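Local coordinates for protein cell division GTPase FtsZ, diverged (Clostridium botulinum C, PDB 3V3T) that is a diverged member of the tubulin/FtsZ family, with a Rossmann-like GTPase domain joined to a TubZ-type C-terminal domain, at residues L129-E134 / D165-E170; S160-D165 / S235-Y240; M248-T253 / R269-G274. The protein carries 1 engineered substitution. All coordinates share one frame; numbering follows the deposited sequence.

Interaction 1 (L129-E134 / D165-E170); sequences LPKATE and DNNKRE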
loop_
_atom_site.group_PDB
_atom_site.type_symbol
_atom_site.label_atom_id
_atom_site.label_comp_id
_atom_site.label_asym_id
_atom_site.label_seq_id
_atom_site.Cartn_x
_atom_site.Cartn_y
_atom_site.Cartn_z
ATOM N N LEU A 129 -7.182 2.753 5.777
ATOM C CA LEU A 129 -8.410 2.653 6.559
ATOM C C LEU A 129 -8.567 3.890 7.444
ATOM O O LEU A 129 -7.583 4.449 7.916
ATOM C CB LEU A 129 -8.378 1.402 7.436
ATOM C CG LEU A 129 -8.246 0.044 6.750
ATOM C CD1 LEU A 129 -7.923 -1.032 7.793
ATOM C CD2 LEU A 129 -9.526 -0.305 6.011
ATOM N N PRO A 130 -9.811 4.326 7.670
ATOM C CA PRO A 130 -10.084 5.536 8.454
ATOM C C PRO A 130 -9.950 5.303 9.960
ATOM O O PRO A 130 -10.128 4.174 10.406
ATOM C CB PRO A 130 -11.548 5.838 8.108
ATOM C CG PRO A 130 -12.140 4.485 7.818
ATOM C CD PRO A 130 -11.043 3.680 7.175
ATOM N N LYS A 131 -9.647 6.354 10.726
ATOM C CA LYS A 131 -9.646 6.276 12.185
ATOM C C LYS A 131 -11.030 5.885 12.696
ATOM O O LYS A 131 -12.053 6.229 12.079
ATOM C CB LYS A 131 -9.338 7.638 12.808
ATOM C CG LYS A 131 -7.967 8.216 12.599
ATOM C CD LYS A 131 -7.932 9.617 13.227
ATOM C CE LYS A 131 -6.560 10.262 13.130
ATOM N NZ LYS A 131 -5.553 9.474 13.910
ATOM N N ALA A 132 -11.058 5.215 13.847
ATOM C CA ALA A 132 -12.303 4.910 14.567
ATOM C C ALA A 132 -13.188 6.122 14.860
ATOM O O ALA A 132 -14.406 5.986 15.012
ATOM C CB ALA A 132 -11.997 4.175 15.879
ATOM N N THR A 133 -12.588 7.304 14.963
ATOM C CA THR A 133 -13.355 8.499 15.290
ATOM C C THR A 133 -14.088 9.089 14.090
ATOM O O THR A 133 -14.978 9.910 14.253
ATOM C CB THR A 133 -12.475 9.602 15.914
ATOM O OG1 THR A 133 -11.372 9.896 15.045
ATOM C CG2 THR A 133 -11.957 9.169 17.286
ATOM N N GLU A 134 -13.717 8.677 12.884
ATOM C CA GLU A 134 -14.387 9.182 11.701
ATOM C C GLU A 134 -15.842 8.765 11.768
ATOM O O GLU A 134 -16.203 7.879 12.547
ATOM C CB GLU A 134 -13.724 8.650 10.419
ATOM C CG GLU A 134 -12.242 9.003 10.285
ATOM C CD GLU A 134 -11.989 10.501 10.347
ATOM O OE1 GLU A 134 -12.024 11.156 9.286
ATOM O OE2 GLU A 134 -11.762 11.028 11.458
ATOM N N ASP A 165 -3.438 1.782 8.274
ATOM C CA ASP A 165 -4.466 2.031 9.277
ATOM C C ASP A 165 -4.273 3.384 9.989
ATOM O O ASP A 165 -3.379 3.539 10.825
ATOM C CB ASP A 165 -4.469 0.889 10.298
ATOM C CG ASP A 165 -5.582 1.011 11.328
ATOM O OD1 ASP A 165 -6.263 2.065 11.377
ATOM O OD2 ASP A 165 -5.772 0.041 12.100
ATOM N N ASN A 166 -5.124 4.356 9.662
ATOM C CA ASN A 166 -5.038 5.671 10.275
ATOM C C ASN A 166 -5.206 5.658 11.793
ATOM O O ASN A 166 -4.883 6.645 12.444
ATOM C CB ASN A 166 -6.071 6.628 9.681
ATOM C CG ASN A 166 -5.535 7.416 8.516
ATOM O OD1 ASN A 166 -4.322 7.479 8.285
ATOM N ND2 ASN A 166 -6.440 8.028 7.762
ATOM N N ASN A 167 -5.737 4.573 12.359
ATOM C CA ASN A 167 -5.830 4.496 13.820
ATOM C C ASN A 167 -4.444 4.465 14.463
ATOM O O ASN A 167 -4.306 4.737 15.642
ATOM C CB ASN A 167 -6.624 3.263 14.286
ATOM C CG ASN A 167 -8.132 3.472 14.266
ATOM O OD1 ASN A 167 -8.659 4.404 14.883
ATOM N ND2 ASN A 167 -8.842 2.579 13.570
ATOM N N LYS A 168 -3.418 4.113 13.694
ATOM C CA LYS A 168 -2.109 3.799 14.281
ATOM C C LYS A 168 -1.226 5.019 14.534
ATOM O O LYS A 168 -0.191 4.904 15.195
ATOM C CB LYS A 168 -1.352 2.765 13.436
ATOM C CG LYS A 168 -2.037 1.401 13.299
ATOM C CD LYS A 168 -2.567 0.885 14.634
ATOM C CE LYS A 168 -1.453 0.371 15.532
ATOM N NZ LYS A 168 -0.673 -0.689 14.836
ATOM N N ARG A 169 -1.619 6.179 14.011
ATOM C CA ARG A 169 -0.872 7.421 14.255
ATOM C C ARG A 169 -1.812 8.599 14.455
ATOM O O ARG A 169 -2.947 8.592 13.974
ATOM C CB ARG A 169 0.077 7.735 13.091
ATOM C CG ARG A 169 1.172 6.707 12.866
ATOM C CD ARG A 169 2.316 6.852 13.872
ATOM N NE ARG A 169 3.408 5.931 13.553
ATOM C CZ ARG A 169 3.401 4.635 13.858
ATOM N NH1 ARG A 169 4.428 3.860 13.530
ATOM N NH2 ARG A 169 2.366 4.109 14.504
ATOM N N GLU A 170 -1.326 9.625 15.142
ATOM C CA GLU A 170 -2.119 10.823 15.385
ATOM C C GLU A 170 -2.545 11.524 14.093
ATOM O O GLU A 170 -3.734 11.770 13.882
ATOM C CB GLU A 170 -1.353 11.797 16.283
ATOM C CG GLU A 170 -2.206 12.931 16.824
ATOM C CD GLU A 170 -1.384 14.015 17.508
ATOM O OE1 GLU A 170 -1.932 14.715 18.388
ATOM O OE2 GLU A 170 -0.194 14.171 17.159
HETATM O O HOH W 1 -9.211 8.976 9.177
#

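Interaction 2 (S160-D165 / S235-Y240); sequences SIYLLD and SIFAEY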
loop_
_atom_site.group_PDB
_atom_site.type_symbol
_atom_site.label_atom_id
_atom_site.label_comp_id
_atom_site.label_asym_id
_atom_site.label_seq_id
_atom_site.Cartn_x
_atom_site.Cartn_y
_atom_site.Cartn_z
ATOM N N SER A 160 -1.347 -7.344 -5.129
ATOM C CA SER A 160 -0.664 -7.210 -3.857
ATOM C C SER A 160 -1.310 -6.031 -3.124
ATOM O O SER A 160 -1.777 -5.082 -3.744
ATOM C CB SER A 160 0.834 -7.044 -4.071
ATOM O OG SER A 160 1.105 -5.807 -4.668
ATOM N N ILE A 161 -1.416 -6.124 -1.809
ATOM C CA ILE A 161 -2.189 -5.150 -1.046
ATOM C C ILE A 161 -1.311 -4.582 0.073
ATOM O O ILE A 161 -0.697 -5.342 0.814
ATOM C CB ILE A 161 -3.443 -5.815 -0.404
ATOM C CG1 ILE A 161 -4.457 -6.220 -1.472
ATOM C CG2 ILE A 161 -4.103 -4.883 0.614
ATOM C CD1 ILE A 161 -5.619 -7.058 -0.931
ATOM N N TYR A 162 -1.233 -3.256 0.175
ATOM C CA TYR A 162 -0.543 -2.618 1.285
ATOM C C TYR A 162 -1.627 -1.878 2.046
ATOM O O TYR A 162 -2.074 -0.825 1.614
ATOM C CB TYR A 162 0.521 -1.625 0.795
ATOM C CG TYR A 162 1.599 -2.204 -0.111
ATOM C CD1 TYR A 162 2.881 -2.441 0.371
ATOM C CD2 TYR A 162 1.340 -2.497 -1.457
ATOM C CE1 TYR A 162 3.870 -2.958 -0.440
ATOM C CE2 TYR A 162 2.337 -3.026 -2.285
ATOM C CZ TYR A 162 3.600 -3.246 -1.764
ATOM O OH TYR A 162 4.607 -3.758 -2.536
ATOM N N LEU A 163 -2.078 -2.453 3.157
ATOM C CA LEU A 163 -3.242 -1.936 3.859
ATOM C C LEU A 163 -2.778 -1.159 5.073
ATOM O O LEU A 163 -2.213 -1.744 6.016
ATOM C CB LEU A 163 -4.157 -3.092 4.300
ATOM C CG LEU A 163 -5.562 -2.687 4.769
ATOM C CD1 LEU A 163 -6.227 -1.849 3.676
ATOM C CD2 LEU A 163 -6.458 -3.907 5.121
ATOM N N LEU A 164 -3.027 0.148 5.048
ATOM C CA LEU A 164 -2.594 1.068 6.109
ATOM C C LEU A 164 -3.754 1.431 7.028
ATOM O O LEU A 164 -4.917 1.416 6.606
ATOM C CB LEU A 164 -1.995 2.347 5.499
ATOM C CG LEU A 164 -0.877 2.165 4.470
ATOM C CD1 LEU A 164 -0.327 3.507 4.008
ATOM C CD2 LEU A 164 0.251 1.321 5.053
ATOM N N ASP A 165 -3.438 1.782 8.274
ATOM C CA ASP A 165 -4.466 2.031 9.277
ATOM C C ASP A 165 -4.273 3.384 9.989
ATOM O O ASP A 165 -3.379 3.539 10.825
ATOM C CB ASP A 165 -4.469 0.889 10.298
ATOM C CG ASP A 165 -5.582 1.011 11.328
ATOM O OD1 ASP A 165 -6.263 2.065 11.377
ATOM O OD2 ASP A 165 -5.772 0.041 12.100
ATOM N N SER A 235 2.981 -0.723 14.233
ATOM C CA SER A 235 2.989 -0.723 12.763
ATOM C C SER A 235 1.884 0.134 12.140
ATOM O O SER A 235 0.747 0.116 12.595
ATOM C CB SER A 235 2.902 -2.151 12.218
ATOM O OG SER A 235 2.983 -2.153 10.812
ATOM N N ILE A 236 2.222 0.882 11.094
ATOM C CA ILE A 236 1.223 1.670 10.392
ATOM C C ILE A 236 0.334 0.814 9.492
ATOM O O ILE A 236 -0.716 1.280 9.023
ATOM C CB ILE A 236 1.843 2.774 9.535
ATOM C CG1 ILE A 236 2.781 2.171 8.483
ATOM C CG2 ILE A 236 2.533 3.779 10.409
ATOM C CD1 ILE A 236 3.096 3.111 7.352
ATOM N N PHE A 237 0.763 -0.420 9.237
ATOM C CA PHE A 237 -0.048 -1.394 8.491
ATOM C C PHE A 237 -1.150 -2.013 9.335
ATOM O O PHE A 237 -0.967 -2.239 10.521
ATOM C CB PHE A 237 0.815 -2.527 7.942
ATOM C CG PHE A 237 1.716 -2.102 6.830
ATOM C CD1 PHE A 237 1.363 -2.318 5.515
ATOM C CD2 PHE A 237 2.914 -1.459 7.101
ATOM C CE1 PHE A 237 2.209 -1.905 4.473
ATOM C CE2 PHE A 237 3.761 -1.055 6.061
ATOM C CZ PHE A 237 3.400 -1.279 4.756
ATOM N N ALA A 238 -2.293 -2.279 8.703
ATOM C CA ALA A 238 -3.414 -2.903 9.381
ATOM C C ALA A 238 -2.983 -4.218 10.019
ATOM O O ALA A 238 -2.306 -5.034 9.400
ATOM C CB ALA A 238 -4.539 -3.145 8.411
ATOM N N GLU A 239 -3.402 -4.430 11.256
ATOM C CA GLU A 239 -3.033 -5.636 11.970
ATOM C C GLU A 239 -3.466 -6.933 11.270
ATOM O O GLU A 239 -4.601 -7.057 10.819
ATOM C CB GLU A 239 -3.620 -5.597 13.378
ATOM C CG GLU A 239 -3.375 -6.870 14.168
ATOM C CD GLU A 239 -3.939 -6.785 15.570
ATOM O OE1 GLU A 239 -4.688 -5.827 15.849
ATOM O OE2 GLU A 239 -3.634 -7.671 16.393
ATOM N N TYR A 240 -2.569 -7.917 11.235
ATOM C CA TYR A 240 -2.919 -9.234 10.711
ATOM C C TYR A 240 -2.858 -10.289 11.810
ATOM O O TYR A 240 -2.017 -10.216 12.703
ATOM C CB TYR A 240 -2.020 -9.620 9.524
ATOM C CG TYR A 240 -0.536 -9.716 9.821
ATOM C CD1 TYR A 240 0.041 -10.927 10.199
ATOM C CD2 TYR A 240 0.296 -8.602 9.690
ATOM C CE1 TYR A 240 1.399 -11.029 10.446
ATOM C CE2 TYR A 240 1.661 -8.689 9.941
ATOM C CZ TYR A 240 2.206 -9.903 10.313
ATOM O OH TYR A 240 3.563 -9.998 10.557
HETATM O O HOH W 2 -4.397 -2.242 12.786
#

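Interaction 3 (M248-T253 / R269-G274); sequences MGISTT and RRTFKG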
loop_
_atom_site.group_PDB
_atom_site.type_symbol
_atom_site.label_atom_id
_atom_site.label_comp_id
_atom_site.label_asym_id
_atom_site.label_seq_id
_atom_site.Cartn_x
_atom_site.Cartn_y
_atom_site.Cartn_z
ATOM N N MET A 248 9.567 -13.730 2.451
ATOM C CA MET A 248 10.027 -12.754 3.419
ATOM C C MET A 248 11.383 -12.196 3.015
ATOM O O MET A 248 12.259 -12.936 2.582
ATOM C CB MET A 248 10.106 -13.389 4.802
ATOM C CG MET A 248 10.576 -12.456 5.880
ATOM S SD MET A 248 10.585 -13.269 7.503
ATOM C CE MET A 248 8.842 -13.408 7.819
ATOM N N GLY A 249 11.534 -10.880 3.112
ATOM C CA GLY A 249 12.810 -10.244 2.843
ATOM C C GLY A 249 13.395 -9.671 4.117
ATOM O O GLY A 249 12.698 -8.999 4.882
ATOM N N ILE A 250 14.673 -9.944 4.356
ATOM C CA ILE A 250 15.326 -9.508 5.581
ATOM C C ILE A 250 16.640 -8.815 5.262
ATOM O O ILE A 250 17.545 -9.426 4.706
ATOM C CB ILE A 250 15.607 -10.710 6.510
ATOM C CG1 ILE A 250 14.295 -11.364 6.950
ATOM C CG2 ILE A 250 16.419 -10.288 7.735
ATOM C CD1 ILE A 250 14.493 -12.692 7.634
ATOM N N SER A 251 16.744 -7.536 5.608
ATOM C CA SER A 251 18.013 -6.821 5.482
ATOM C C SER A 251 18.377 -6.125 6.797
ATOM O O SER A 251 17.648 -5.248 7.272
ATOM C CB SER A 251 17.970 -5.819 4.332
ATOM O OG SER A 251 19.196 -5.113 4.232
ATOM N N THR A 252 19.513 -6.513 7.365
ATOM C CA THR A 252 19.884 -6.098 8.709
ATOM C C THR A 252 21.330 -5.622 8.794
ATOM O O THR A 252 22.185 -6.064 8.029
ATOM C CB THR A 252 19.698 -7.269 9.677
ATOM O OG1 THR A 252 20.421 -8.405 9.183
ATOM C CG2 THR A 252 18.212 -7.631 9.769
ATOM N N THR A 253 21.597 -4.720 9.734
ATOM C CA THR A 253 22.938 -4.167 9.904
ATOM C C THR A 253 23.941 -5.192 10.425
ATOM O O THR A 253 25.136 -5.101 10.131
ATOM C CB THR A 253 22.937 -2.946 10.838
ATOM O OG1 THR A 253 22.258 -3.276 12.057
ATOM C CG2 THR A 253 22.234 -1.779 10.177
ATOM N N ARG A 269 7.461 -19.354 3.245
ATOM C CA ARG A 269 7.884 -20.576 2.573
ATOM C C ARG A 269 9.206 -20.316 1.861
ATOM O O ARG A 269 9.880 -21.234 1.421
ATOM C CB ARG A 269 6.811 -21.106 1.615
ATOM C CG ARG A 269 6.497 -20.194 0.473
ATOM C CD ARG A 269 5.489 -20.838 -0.448
ATOM N NE ARG A 269 6.057 -21.074 -1.767
ATOM C CZ ARG A 269 5.894 -20.269 -2.813
ATOM N NH1 ARG A 269 5.156 -19.169 -2.703
ATOM N NH2 ARG A 269 6.463 -20.574 -3.973
ATOM N N ARG A 270 9.581 -19.047 1.785
ATOM C CA ARG A 270 10.855 -18.673 1.195
ATOM C C ARG A 270 11.380 -17.351 1.731
ATOM O O ARG A 270 10.636 -16.368 1.853
ATOM C CB ARG A 270 10.721 -18.559 -0.316
ATOM C CG ARG A 270 11.997 -18.111 -0.965
ATOM C CD ARG A 270 12.207 -18.860 -2.233
ATOM N NE ARG A 270 11.086 -18.684 -3.150
ATOM C CZ ARG A 270 10.898 -19.443 -4.224
ATOM N NH1 ARG A 270 11.759 -20.421 -4.492
ATOM N NH2 ARG A 270 9.863 -19.236 -5.027
ATOM N N THR A 271 12.676 -17.320 2.009
ATOM C CA THR A 271 13.311 -16.128 2.562
ATOM C C THR A 271 14.482 -15.673 1.693
ATOM O O THR A 271 15.242 -16.497 1.195
ATOM C CB THR A 271 13.844 -16.404 3.984
ATOM O OG1 THR A 271 12.760 -16.811 4.827
ATOM C CG2 THR A 271 14.479 -15.161 4.556
ATOM N N PHE A 272 14.602 -14.362 1.504
ATOM C CA PHE A 272 15.795 -13.764 0.922
ATOM C C PHE A 272 16.419 -12.917 2.022
ATOM O O PHE A 272 15.769 -12.011 2.551
ATOM C CB PHE A 272 15.452 -12.854 -0.271
ATOM C CG PHE A 272 14.386 -13.400 -1.183
ATOM C CD1 PHE A 272 14.600 -14.543 -1.916
ATOM C CD2 PHE A 272 13.176 -12.755 -1.311
ATOM C CE1 PHE A 272 13.621 -15.038 -2.749
ATOM C CE2 PHE A 272 12.194 -13.244 -2.143
ATOM C CZ PHE A 272 12.420 -14.391 -2.865
ATOM N N LYS A 273 17.668 -13.207 2.373
ATOM C CA LYS A 273 18.353 -12.457 3.422
ATOM C C LYS A 273 19.536 -11.664 2.875
ATOM O O LYS A 273 20.201 -12.074 1.907
ATOM C CB LYS A 273 18.826 -13.376 4.555
ATOM C CG LYS A 273 19.549 -12.629 5.680
ATOM C CD LYS A 273 20.168 -13.559 6.719
ATOM C CE LYS A 273 20.919 -12.750 7.788
ATOM N NZ LYS A 273 21.417 -13.559 8.942
ATOM N N GLY A 274 19.796 -10.525 3.509
ATOM C CA GLY A 274 20.908 -9.688 3.124
ATOM C C GLY A 274 21.286 -8.722 4.222
ATOM O O GLY A 274 20.728 -8.757 5.320
#

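Interaction 1 (L129-E134 / D165-E170)
K131 reaches across N166 to the far end of segment 165-170, and its side chain can be followed atom by atom. CB lies 3.9 Å from N167 OD1. CG stands beside the backbone N, anti to the carbonyl carbon (chi1 -67°), which brings CG 3.5 Å from N166 O and 3.8 Å from N166 CB, where the two side chains cross at about a right angle. The chain then runs extended until it bends at chi4. CE passes 3.3 Å from E170 O, and NZ meets three backbone carbonyls: R169 O at 2.8 Å, that of the poorly ordered E170, and more distantly N166 O. These approaches differ: NZ lies in the carbonyl plane of R169 but well above that of E170.

The second anchor is N167, whose OD1 accepts from A132 N at 2.7 Å in an almost straight bond (178°), with the donor tilted from the amide plane. N167 N in turn donates to D165 OD1, an Asx turn that shapes the start of the loop. Where strand 122-129 ends, N166 N donates to L129 O at 3.0 Å, beside a single parallel bridge between L129 and D165. A water accepts from both K131 N and N166 ND2.

R169 turns away from the contact to E178 (salt bridge) and E234 O. From the other segment, P130 packs on helix 136-152. A protonated K131 would probably be accommodated mainly by R169 O, with less certain help from the other two carbonyls, although no carboxylate partner for it lies across this contact.

Interaction 2 (S160-D165 / S235-Y240)
L163 O and I236 O fix a single backbone bridge, L164 with F237, between a central strand of the Rossmann-like sheet and the loop after helix 224-233. L163 O accepts from A238 N at 2.7 Å (169°), and D165 N donates to I236 O at 2.9 Å, nearly along the C=O axis. The same oxygens also receive CA-H...O contacts from F237 CA and L164 CA.

L164 CD2 sits over one face of the F237 ring, 3.9 Å from the centroid and 14° off its normal, a CH-pi contact. A chi1 of -53° sets the leucine's CG beside its backbone N, from where CD2 swings over the ring and comes 4.1 Å from I236 CD1. At the ring's edge, CE1 meets Y162 CB at 4.1 Å; Y162 and F237 lie side by side, pointing the same way. L163 CG touches A238 CB at 3.8 Å.

Further out, S235 OG accepts from F237 N in an ST turn that sets the bend before the bridge. I236 packs against helix 172-187, F237 against V214 and A238 against L129. At the end of the strand, while D165 OD1 is taken by N167 N, one water donates to D165 OD2 at 2.8 Å and accepts from E239 N, also at 2.8 Å.

Interaction 3 (M248-T253 / R269-G274)
M248 N to R270 O opens a run of five backbone hydrogen bonds between strands 248-252 and 270-274, whose axes run parallel, 11° apart, with a closest approach of 4.7 Å. The bonds switch between strands, as parallel pairing requires: F272 N gives to M248 O at 2.9 Å, I250 N to F272 O at 3.0 Å, and G274 N to I250 O at 2.8 Å. The last, T252 N to G274 O, is longer at 3.3 Å, with the donor tilted from the carbonyl plane. CA-H...O contacts accompany them, including S251 CA to G274 O.

M248, I250, T271 and K273 project from one face. There I250 CD1 meets T271 CG2 at 3.9 Å; chi1 of -63° sets the isoleucine's CG1 beside its backbone N, from where CD1 can reach the threonine methyl. K273 CG lies 3.9 Å from I250 O before the chain extends onward. S251 and F272 share the other face, and S251 OG bonds to N276 ND2.

The helix of this beta-alpha-beta unit, 258-265, covers the first face through V265 on M248, V258 on I250 and K262 on T271. Helix 200-208 meets F272 on the second. Strand 281-287 flanks 247-252, leaving 270-275 as the outermost strand on this side.

Overall arrangement
From the N terminus, the chain completes strand 122-129, enters the loop 129-134 and passes helix 136-152 before the end of strand 160-165 and the loop after it close interaction 1. Interaction 2 opens on that strand and closes some 70 residues later, so the two cross along the chain and share D165. L129 N with L164 O joins the ends of the two adjacent strands, and K168 NZ with S235 O ties the loop after 160-165 to the segment after helix 224-233. Interaction 3 follows in series, closing a beta-alpha-beta unit in the C-terminal range. It reaches the same sheet as interaction 2, with nearest atoms about 7 Å apart, against about 17 Å for interaction 1.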